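Local coordinates for chemotaxis signal transduction protein (Thermoanaerobacter tengcongensis, PDB 2QDL) that probably acts as the scaffolding protein of bacterial chemotaxis, coupling transmembrane chemoreceptors to the histidine kinase CheA, at residues 104-115 with 127-138. Residues are numbered along the deposited sequence; the frame is centred on the assembly and turned at random.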
loop_
_atom_site.group_PDB
_atom_site.type_symbol
_atom_site.label_atom_id
_atom_site.label_comp_id
_atom_site.label_asym_id
_atom_site.label_seq_id
_atom_site.Cartn_x
_atom_site.Cartn_y
_atom_site.Cartn_z
ATOM N N ILE A 104 -0.386 -11.362 8.926
ATOM C CA ILE A 104 0.158 -12.710 8.865
ATOM C C ILE A 104 1.689 -12.792 8.902
ATOM O O ILE A 104 2.360 -11.988 8.287
ATOM C CB ILE A 104 -0.403 -13.522 7.667
ATOM C CG1 ILE A 104 -0.163 -12.823 6.345
ATOM C CG2 ILE A 104 -1.903 -13.799 7.872
ATOM C CD1 ILE A 104 -0.611 -13.678 5.214
ATOM N N PRO A 105 2.217 -13.793 9.636
ATOM C CA PRO A 105 3.643 -14.084 9.665
ATOM C C PRO A 105 4.016 -14.921 8.461
ATOM O O PRO A 105 3.258 -15.800 8.056
ATOM C CB PRO A 105 3.797 -14.914 10.938
ATOM C CG PRO A 105 2.484 -15.686 11.018
ATOM C CD PRO A 105 1.436 -14.733 10.478
ATOM N N ILE A 106 5.166 -14.648 7.870
ATOM C CA ILE A 106 5.580 -15.421 6.711
ATOM C C ILE A 106 7.081 -15.532 6.650
ATOM O O ILE A 106 7.808 -14.633 7.102
ATOM C CB ILE A 106 5.046 -14.841 5.354
ATOM C CG1 ILE A 106 5.657 -13.476 5.065
ATOM C CG2 ILE A 106 3.522 -14.730 5.370
ATOM C CD1 ILE A 106 5.481 -13.064 3.618
ATOM N N ASP A 107 7.548 -16.615 6.054
ATOM C CA ASP A 107 8.973 -16.745 5.739
ATOM C C ASP A 107 9.327 -15.828 4.553
ATOM O O ASP A 107 8.826 -15.993 3.441
ATOM C CB ASP A 107 9.277 -18.189 5.381
ATOM C CG ASP A 107 10.751 -18.504 5.367
ATOM O OD1 ASP A 107 11.632 -17.594 5.204
ATOM O OD2 ASP A 107 11.014 -19.718 5.530
ATOM N N GLU A 108 10.190 -14.856 4.803
ATOM C CA GLU A 108 10.612 -13.921 3.772
ATOM C C GLU A 108 11.139 -14.632 2.514
ATOM O O GLU A 108 11.067 -14.097 1.397
ATOM C CB GLU A 108 11.659 -12.987 4.344
ATOM C CG GLU A 108 12.084 -11.902 3.392
ATOM C CD GLU A 108 13.407 -11.266 3.775
ATOM O OE1 GLU A 108 13.564 -10.086 3.412
ATOM O OE2 GLU A 108 14.265 -11.932 4.421
ATOM N N ASN A 109 11.613 -15.861 2.705
ATOM C CA ASN A 109 12.193 -16.691 1.636
ATOM C C ASN A 109 11.169 -17.463 0.817
ATOM O O ASN A 109 11.508 -18.141 -0.157
ATOM C CB ASN A 109 13.230 -17.649 2.235
ATOM C CG ASN A 109 14.338 -16.910 2.982
ATOM O OD1 ASN A 109 15.101 -16.142 2.374
ATOM N ND2 ASN A 109 14.434 -17.139 4.318
ATOM N N SER A 110 9.912 -17.350 1.207
ATOM C CA SER A 110 8.819 -17.860 0.408
ATOM C C SER A 110 8.330 -16.763 -0.572
ATOM O O SER A 110 7.503 -17.028 -1.439
ATOM C CB SER A 110 7.679 -18.268 1.347
ATOM O OG SER A 110 6.943 -17.100 1.743
ATOM N N ILE A 111 8.833 -15.535 -0.426
ATOM C CA ILE A 111 8.448 -14.437 -1.308
ATOM C C ILE A 111 9.198 -14.556 -2.653
ATOM O O ILE A 111 10.428 -14.526 -2.696
ATOM C CB ILE A 111 8.628 -13.037 -0.639
ATOM C CG1 ILE A 111 7.789 -12.945 0.631
ATOM C CG2 ILE A 111 8.208 -11.908 -1.584
ATOM C CD1 ILE A 111 8.144 -11.748 1.499
ATOM N N GLU A 112 8.434 -14.724 -3.732
ATOM C CA GLU A 112 8.985 -14.901 -5.072
ATOM C C GLU A 112 9.008 -13.587 -5.844
ATOM O O GLU A 112 8.108 -12.765 -5.689
ATOM C CB GLU A 112 8.158 -15.911 -5.867
ATOM C CG GLU A 112 8.101 -17.282 -5.226
ATOM C CD GLU A 112 7.220 -18.260 -5.984
ATOM O OE1 GLU A 112 6.580 -17.861 -7.001
ATOM O OE2 GLU A 112 7.173 -19.443 -5.552
ATOM N N PRO A 113 10.036 -13.405 -6.707
ATOM C CA PRO A 113 10.092 -12.218 -7.563
ATOM C C PRO A 113 8.913 -12.303 -8.515
ATOM O O PRO A 113 8.509 -13.409 -8.857
ATOM C CB PRO A 113 11.419 -12.398 -8.322
ATOM C CG PRO A 113 11.649 -13.920 -8.324
ATOM C CD PRO A 113 11.163 -14.329 -6.958
ATOM N N PRO A 114 8.332 -11.159 -8.933
ATOM C CA PRO A 114 7.206 -11.306 -9.847
ATOM C C PRO A 114 7.665 -11.776 -11.236
ATOM O O PRO A 114 8.789 -11.478 -11.630
ATOM C CB PRO A 114 6.657 -9.881 -9.949
ATOM C CG PRO A 114 7.862 -9.008 -9.703
ATOM C CD PRO A 114 8.662 -9.744 -8.675
ATOM N N PRO A 115 6.795 -12.478 -11.982
ATOM C CA PRO A 115 7.157 -12.684 -13.394
ATOM C C PRO A 115 7.143 -11.304 -14.100
ATOM O O PRO A 115 6.658 -10.338 -13.509
ATOM C CB PRO A 115 6.036 -13.583 -13.930
ATOM C CG PRO A 115 4.892 -13.394 -12.979
ATOM C CD PRO A 115 5.482 -13.062 -11.636
ATOM N N GLY A 127 7.328 -8.268 -4.362
ATOM C CA GLY A 127 7.457 -9.700 -4.454
ATOM C C GLY A 127 6.080 -10.303 -4.334
ATOM O O GLY A 127 5.097 -9.596 -4.108
ATOM N N ILE A 128 6.016 -11.617 -4.499
ATOM C CA ILE A 128 4.750 -12.318 -4.420
ATOM C C ILE A 128 4.841 -13.380 -3.326
ATOM O O ILE A 128 5.688 -14.260 -3.379
ATOM C CB ILE A 128 4.346 -12.978 -5.783
ATOM C CG1 ILE A 128 4.632 -12.022 -6.969
ATOM C CG2 ILE A 128 2.919 -13.572 -5.681
ATOM C CD1 ILE A 128 3.539 -11.863 -7.989
ATOM N N ALA A 129 3.956 -13.257 -2.357
ATOM C CA ALA A 129 3.817 -14.186 -1.259
ATOM C C ALA A 129 2.572 -15.037 -1.497
ATOM O O ALA A 129 1.699 -14.702 -2.300
ATOM C CB ALA A 129 3.708 -13.413 0.055
ATOM N N LYS A 130 2.481 -16.166 -0.819
ATOM C CA LYS A 130 1.333 -17.052 -1.055
ATOM C C LYS A 130 0.710 -17.570 0.248
ATOM O O LYS A 130 1.350 -18.304 1.019
ATOM C CB LYS A 130 1.710 -18.180 -2.032
ATOM C CG LYS A 130 2.301 -17.688 -3.397
ATOM C CD LYS A 130 2.103 -18.713 -4.503
ATOM C CE LYS A 130 2.406 -20.146 -3.987
ATOM N NZ LYS A 130 1.871 -21.256 -4.850
ATOM N N THR A 131 -0.536 -17.169 0.491
ATOM C CA THR A 131 -1.176 -17.412 1.786
ATOM C C THR A 131 -2.545 -18.049 1.649
ATOM O O THR A 131 -3.304 -17.669 0.751
ATOM C CB THR A 131 -1.332 -16.095 2.555
ATOM O OG1 THR A 131 -0.036 -15.675 3.015
ATOM C CG2 THR A 131 -2.325 -16.244 3.752
ATOM N N ASP A 132 -2.873 -18.965 2.576
ATOM C CA ASP A 132 -3.992 -19.885 2.406
ATOM C C ASP A 132 -3.774 -20.545 1.049
ATOM O O ASP A 132 -2.729 -21.166 0.802
ATOM C CB ASP A 132 -5.341 -19.143 2.422
ATOM C CG ASP A 132 -6.012 -19.148 3.789
ATOM O OD1 ASP A 132 -6.077 -20.232 4.419
ATOM O OD2 ASP A 132 -6.495 -18.066 4.214
ATOM N N ASP A 133 -4.758 -20.365 0.174
ATOM C CA ASP A 133 -4.673 -20.764 -1.220
ATOM C C ASP A 133 -4.701 -19.476 -2.076
ATOM O O ASP A 133 -5.210 -19.453 -3.209
ATOM C CB ASP A 133 -5.873 -21.663 -1.536
ATOM C CG ASP A 133 -5.570 -22.700 -2.600
ATOM O OD1 ASP A 133 -4.641 -22.490 -3.426
ATOM O OD2 ASP A 133 -6.285 -23.732 -2.610
ATOM N N LYS A 134 -4.122 -18.415 -1.511
ATOM C CA LYS A 134 -4.179 -17.066 -2.068
ATOM C C LYS A 134 -2.810 -16.593 -2.561
ATOM O O LYS A 134 -1.753 -17.043 -2.069
ATOM C CB LYS A 134 -4.679 -16.080 -0.995
ATOM C CG LYS A 134 -6.058 -16.383 -0.404
ATOM C CD LYS A 134 -7.202 -15.870 -1.280
ATOM C CE LYS A 134 -8.508 -15.882 -0.514
ATOM N NZ LYS A 134 -9.095 -17.249 -0.488
ATOM N N MET A 135 -2.842 -15.688 -3.539
ATOM C CA MET A 135 -1.652 -14.947 -3.959
ATOM C C MET A 135 -1.697 -13.588 -3.281
ATOM O O MET A 135 -2.744 -12.908 -3.281
ATOM C CB MET A 135 -1.607 -14.798 -5.483
ATOM C CG MET A 135 -0.687 -13.676 -5.980
ATOM S SD MET A 135 -0.601 -13.480 -7.773
ATOM C CE MET A 135 0.363 -14.940 -8.269
ATOM N N ILE A 136 -0.594 -13.206 -2.650
ATOM C CA ILE A 136 -0.511 -11.869 -2.100
ATOM C C ILE A 136 0.672 -11.139 -2.705
ATOM O O ILE A 136 1.811 -11.473 -2.441
ATOM C CB ILE A 136 -0.401 -11.841 -0.573
ATOM C CG1 ILE A 136 -1.398 -12.808 0.063
ATOM C CG2 ILE A 136 -0.619 -10.397 -0.060
ATOM C CD1 ILE A 136 -1.328 -12.829 1.563
ATOM N N ILE A 137 0.372 -10.105 -3.477
ATOM C CA ILE A 137 1.375 -9.207 -4.002
ATOM C C ILE A 137 1.748 -8.222 -2.937
ATOM O O ILE A 137 0.893 -7.533 -2.396
ATOM C CB ILE A 137 0.886 -8.458 -5.271
ATOM C CG1 ILE A 137 0.927 -9.421 -6.456
ATOM C CG2 ILE A 137 1.736 -7.210 -5.533
ATOM C CD1 ILE A 137 0.101 -9.021 -7.586
ATOM N N ILE A 138 3.041 -8.190 -2.629
ATOM C CA ILE A 138 3.596 -7.225 -1.740
ATOM C C ILE A 138 3.917 -6.008 -2.598
ATOM O O ILE A 138 4.710 -6.082 -3.573
ATOM C CB ILE A 138 4.857 -7.767 -0.990
ATOM C CG1 ILE A 138 4.477 -8.995 -0.157
ATOM C CG2 ILE A 138 5.430 -6.666 -0.102
ATOM C CD1 ILE A 138 5.641 -9.624 0.509
#
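E112 and I128 hold each other by a reciprocal pair of backbone hydrogen bonds, a single bridge that makes them an antiparallel hydrogen-bonded pair. I128 N gives to E112 O at 2.7 Å; E112 N gives to I128 O at 2.8 Å. The same I128 O also receives a CA-H...O contact from I111 CA at 3.5 Å. The chain reaches this bridge through a short 3-10 turn that opens as an Asx turn: D107 OD1 accepts from both N109 N and N109 ND2, and D107 O takes both S110 N and the S110 hydroxyl. Past the turn, the two branches of I111 part. Its CG2, anti to the backbone N, lies 3.7 Å from G127 CA, while on the other branch CG1 packs on A129 CB and CD1 goes on to I138, the side chains crossing at about a right angle, tightly, with I111 CD1 3.4 Å from I138 CD1. I106 CD1 touches A129 CB at 4.0 Å. Two residues earlier, I104 and T131 meet tip to tip, I104 CD1 coming against T131 OG1 and, tightly, CG2; I104 CD1 also touches I136 CD1 (3.8 Å). Beyond the bridge, P114 and P115 rest against the CG1-CD1 arm of I128, P114 CA lying 3.9 Å from I128 CG1. Together I104, I106 and I111 pack on the hairpin of 127-131 and 134-138; strand 104-106 runs at 115° to strand 127-131. In the CheW-like beta-barrel, strand 12-19 pairs with 91-106 and sends V16 against I104 and I136, whereas strand 22-27 runs parallel to 134-139 along the hairpin's other edge.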